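Local coordinates for hypothetical conserved protein (Geobacillus kaustophilus, PDB 3VNP), which catalyses the reversible hydration of carbon dioxide as a trimeric gamma-class carbonic anhydrase that uses magnesium or zinc, at residues V80-I85 with I97-I102. Numbering follows the deposited sequence.
Sequences VGHQVI and IGMGSI. With MG (magnesium ion), chain G.
V84 packs into segment 97-102 through both of its methyl branches. CG1, anti to the backbone N (chi1 162°), lies 4.0 Å from CG2 of I97, the V84 and I97 side chains being set roughly perpendicular, while V84 CG2 merely packs against the carbonyl oxygen G98 O at 3.5 Å. G98 O accepts hydrogen bonds from S101 N and S101 OG, both arriving over one side of the peptide plane; the hydroxyl, at 2.7 Å from G98 O, sits above the plane and pins the type II turn G98-S101. Further along, I85 and I102 run alongside each other in the same direction, and their CD1 atoms are 4.1 Å apart.

Three backbone bonds hold the two corners in step: G81 N to I97 O, G100 N to H82 O at 2.9 Å, and I85 N to S101 O. Beside the middle one, M99 CB comes 3.5 Å from H82 O, and the thioether sulfur lies level with the rim of the H82 ring. H82 NE2 binds magnesium at 2.5 Å; H65 and H87 of the second subunit complete the histidine set and a water is the fourth ligand, so the site lies between subunits. On the ring's other nitrogen, D60 accepts a weak hydrogen bond from ND1.

These corners belong to adjacent coils of the hexapeptide-repeat left-handed beta-helix, linking parallel strands 79-80 and 96-97 on one wall to parallel strands 85-87 and 102-103 on the next.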
ATOM      1  N   VAL A  80      -4.664  -1.593  14.077  1.00 26.86           N
ATOM      2  CA  VAL A  80      -4.769  -1.092  12.713  1.00 26.74           C
ATOM      3  C   VAL A  80      -4.110  -2.127  11.803  1.00 25.65           C
ATOM      4  O   VAL A  80      -2.894  -2.339  11.847  1.00 23.12           O
ATOM      5  CB  VAL A  80      -4.067   0.285  12.544  1.00 29.00           C
ATOM      6  CG1 VAL A  80      -4.170   0.747  11.095  1.00 30.12           C
ATOM      7  CG2 VAL A  80      -4.720   1.323  13.455  1.00 29.29           C
ATOM      8  N   GLY A  81      -4.932  -2.780  10.991  1.00 25.39           N
ATOM      9  CA  GLY A  81      -4.446  -3.807  10.089  1.00 25.13           C
ATOM     10  C   GLY A  81      -3.472  -3.337   9.024  1.00 25.21           C
ATOM     11  O   GLY A  81      -3.260  -2.141   8.820  1.00 24.79           O
ATOM     12  N   HIS A  82      -2.887  -4.306   8.334  1.00 25.30           N
ATOM     13  CA  HIS A  82      -1.916  -4.047   7.288  1.00 25.14           C
ATOM     14  C   HIS A  82      -2.385  -3.052   6.243  1.00 24.12           C
ATOM     15  O   HIS A  82      -3.556  -3.018   5.884  1.00 24.10           O
ATOM     16  CB  HIS A  82      -1.572  -5.347   6.562  1.00 25.97           C
ATOM     17  CG  HIS A  82      -1.061  -6.430   7.454  1.00 26.50           C
ATOM     18  ND1 HIS A  82       0.172  -6.367   8.068  1.00 27.65           N
ATOM     19  CD2 HIS A  82      -1.599  -7.620   7.809  1.00 26.18           C
ATOM     20  CE1 HIS A  82       0.371  -7.474   8.760  1.00 27.56           C
ATOM     21  NE2 HIS A  82      -0.689  -8.252   8.619  1.00 27.45           N
ATOM     22  N   GLN A  83      -1.445  -2.253   5.756  1.00 23.22           N
ATOM     23  CA  GLN A  83      -1.715  -1.304   4.696  1.00 23.56           C
ATOM     24  C   GLN A  83      -3.035  -0.557   4.831  1.00 24.47           C
ATOM     25  O   GLN A  83      -3.908  -0.649   3.968  1.00 24.88           O
ATOM     26  CB  GLN A  83      -1.673  -2.054   3.368  1.00 25.05           C
ATOM     27  CG  GLN A  83      -1.981  -1.232   2.138  1.00 30.25           C
ATOM     28  CD  GLN A  83      -2.115  -2.095   0.891  1.00 34.70           C
ATOM     29  OE1 GLN A  83      -3.004  -1.870   0.066  1.00 39.21           O
ATOM     30  NE2 GLN A  83      -1.231  -3.082   0.745  1.00 33.05           N
ATOM     31  N   VAL A  84      -3.187   0.182   5.923  1.00 23.45           N
ATOM     32  CA  VAL A  84      -4.390   0.961   6.127  1.00 22.17           C
ATOM     33  C   VAL A  84      -4.078   2.446   5.979  1.00 22.73           C
ATOM     34  O   VAL A  84      -2.971   2.899   6.287  1.00 23.20           O
ATOM     35  CB  VAL A  84      -4.999   0.721   7.531  1.00 22.34           C
ATOM     36  CG1 VAL A  84      -5.986   1.850   7.889  1.00 18.65           C
ATOM     37  CG2 VAL A  84      -5.719  -0.614   7.555  1.00 22.22           C
ATOM     38  N   ILE A  85      -5.056   3.193   5.486  1.00 21.12           N
ATOM     39  CA  ILE A  85      -4.912   4.630   5.348  1.00 22.37           C
ATOM     40  C   ILE A  85      -5.821   5.266   6.405  1.00 22.64           C
ATOM     41  O   ILE A  85      -7.012   4.967   6.474  1.00 23.10           O
ATOM     42  CB  ILE A  85      -5.360   5.127   3.957  1.00 20.74           C
ATOM     43  CG1 ILE A  85      -4.419   4.591   2.878  1.00 23.62           C
ATOM     44  CG2 ILE A  85      -5.382   6.647   3.936  1.00 21.47           C
ATOM     45  CD1 ILE A  85      -4.802   5.007   1.457  1.00 22.18           C
ATOM     46  N   ILE A  97      -9.296  -1.988  13.010  1.00 28.27           N
ATOM     47  CA  ILE A  97      -9.418  -1.584  11.612  1.00 26.73           C
ATOM     48  C   ILE A  97      -8.860  -2.667  10.692  1.00 25.13           C
ATOM     49  O   ILE A  97      -7.657  -2.913  10.666  1.00 23.42           O
ATOM     50  CB  ILE A  97      -8.668  -0.260  11.355  1.00 26.94           C
ATOM     51  CG1 ILE A  97      -9.049   0.775  12.429  1.00 27.65           C
ATOM     52  CG2 ILE A  97      -8.997   0.266   9.953  1.00 26.48           C
ATOM     53  CD1 ILE A  97     -10.525   1.165  12.474  1.00 21.28           C
ATOM     54  N   GLY A  98      -9.744  -3.316   9.941  1.00 24.62           N
ATOM     55  CA  GLY A  98      -9.317  -4.374   9.039  1.00 24.95           C
ATOM     56  C   GLY A  98      -8.311  -3.935   7.987  1.00 24.90           C
ATOM     57  O   GLY A  98      -8.401  -2.836   7.441  1.00 22.57           O
ATOM     58  N   MET A  99      -7.350  -4.808   7.703  1.00 25.22           N
ATOM     59  CA  MET A  99      -6.310  -4.538   6.715  1.00 26.39           C
ATOM     60  C   MET A  99      -6.900  -4.035   5.389  1.00 27.45           C
ATOM     61  O   MET A  99      -7.988  -4.456   4.984  1.00 28.14           O
ATOM     62  CB  MET A  99      -5.502  -5.814   6.466  1.00 25.64           C
ATOM     63  CG  MET A  99      -6.317  -6.940   5.839  1.00 27.03           C
ATOM     64  SD  MET A  99      -5.459  -8.534   5.795  1.00 32.21           S
ATOM     65  CE  MET A  99      -5.967  -9.206   7.389  1.00 28.66           C
ATOM     66  N   GLY A 100      -6.186  -3.123   4.731  1.00 26.28           N
ATOM     67  CA  GLY A 100      -6.642  -2.599   3.455  1.00 26.24           C
ATOM     68  C   GLY A 100      -7.789  -1.606   3.483  1.00 26.91           C
ATOM     69  O   GLY A 100      -8.310  -1.222   2.433  1.00 28.70           O
ATOM     70  N   SER A 101      -8.190  -1.176   4.671  1.00 27.16           N
ATOM     71  CA  SER A 101      -9.284  -0.219   4.791  1.00 26.76           C
ATOM     72  C   SER A 101      -8.807   1.217   4.648  1.00 26.54           C
ATOM     73  O   SER A 101      -7.608   1.493   4.680  1.00 28.03           O
ATOM     74  CB  SER A 101      -9.983  -0.377   6.140  1.00 26.86           C
ATOM     75  OG  SER A 101     -10.571  -1.656   6.257  1.00 29.87           O
ATOM     76  N   ILE A 102      -9.761   2.125   4.489  1.00 25.20           N
ATOM     77  CA  ILE A 102      -9.466   3.542   4.360  1.00 26.72           C
ATOM     78  C   ILE A 102     -10.468   4.294   5.229  1.00 27.58           C
ATOM     79  O   ILE A 102     -11.675   4.237   4.987  1.00 29.22           O
ATOM     80  CB  ILE A 102      -9.603   4.015   2.895  1.00 27.20           C
ATOM     81  CG1 ILE A 102      -8.641   3.225   2.004  1.00 29.73           C
ATOM     82  CG2 ILE A 102      -9.307   5.505   2.795  1.00 24.55           C
ATOM     83  CD1 ILE A 102      -8.615   3.688   0.549  1.00 33.01           C
TER
HETATM   84 MG    MG G 202      -2.087  -9.971   9.804  1.00 19.94          MG
HETATM   85  O   HOH W   1      -2.618  -9.813  12.236  1.00 53.96           O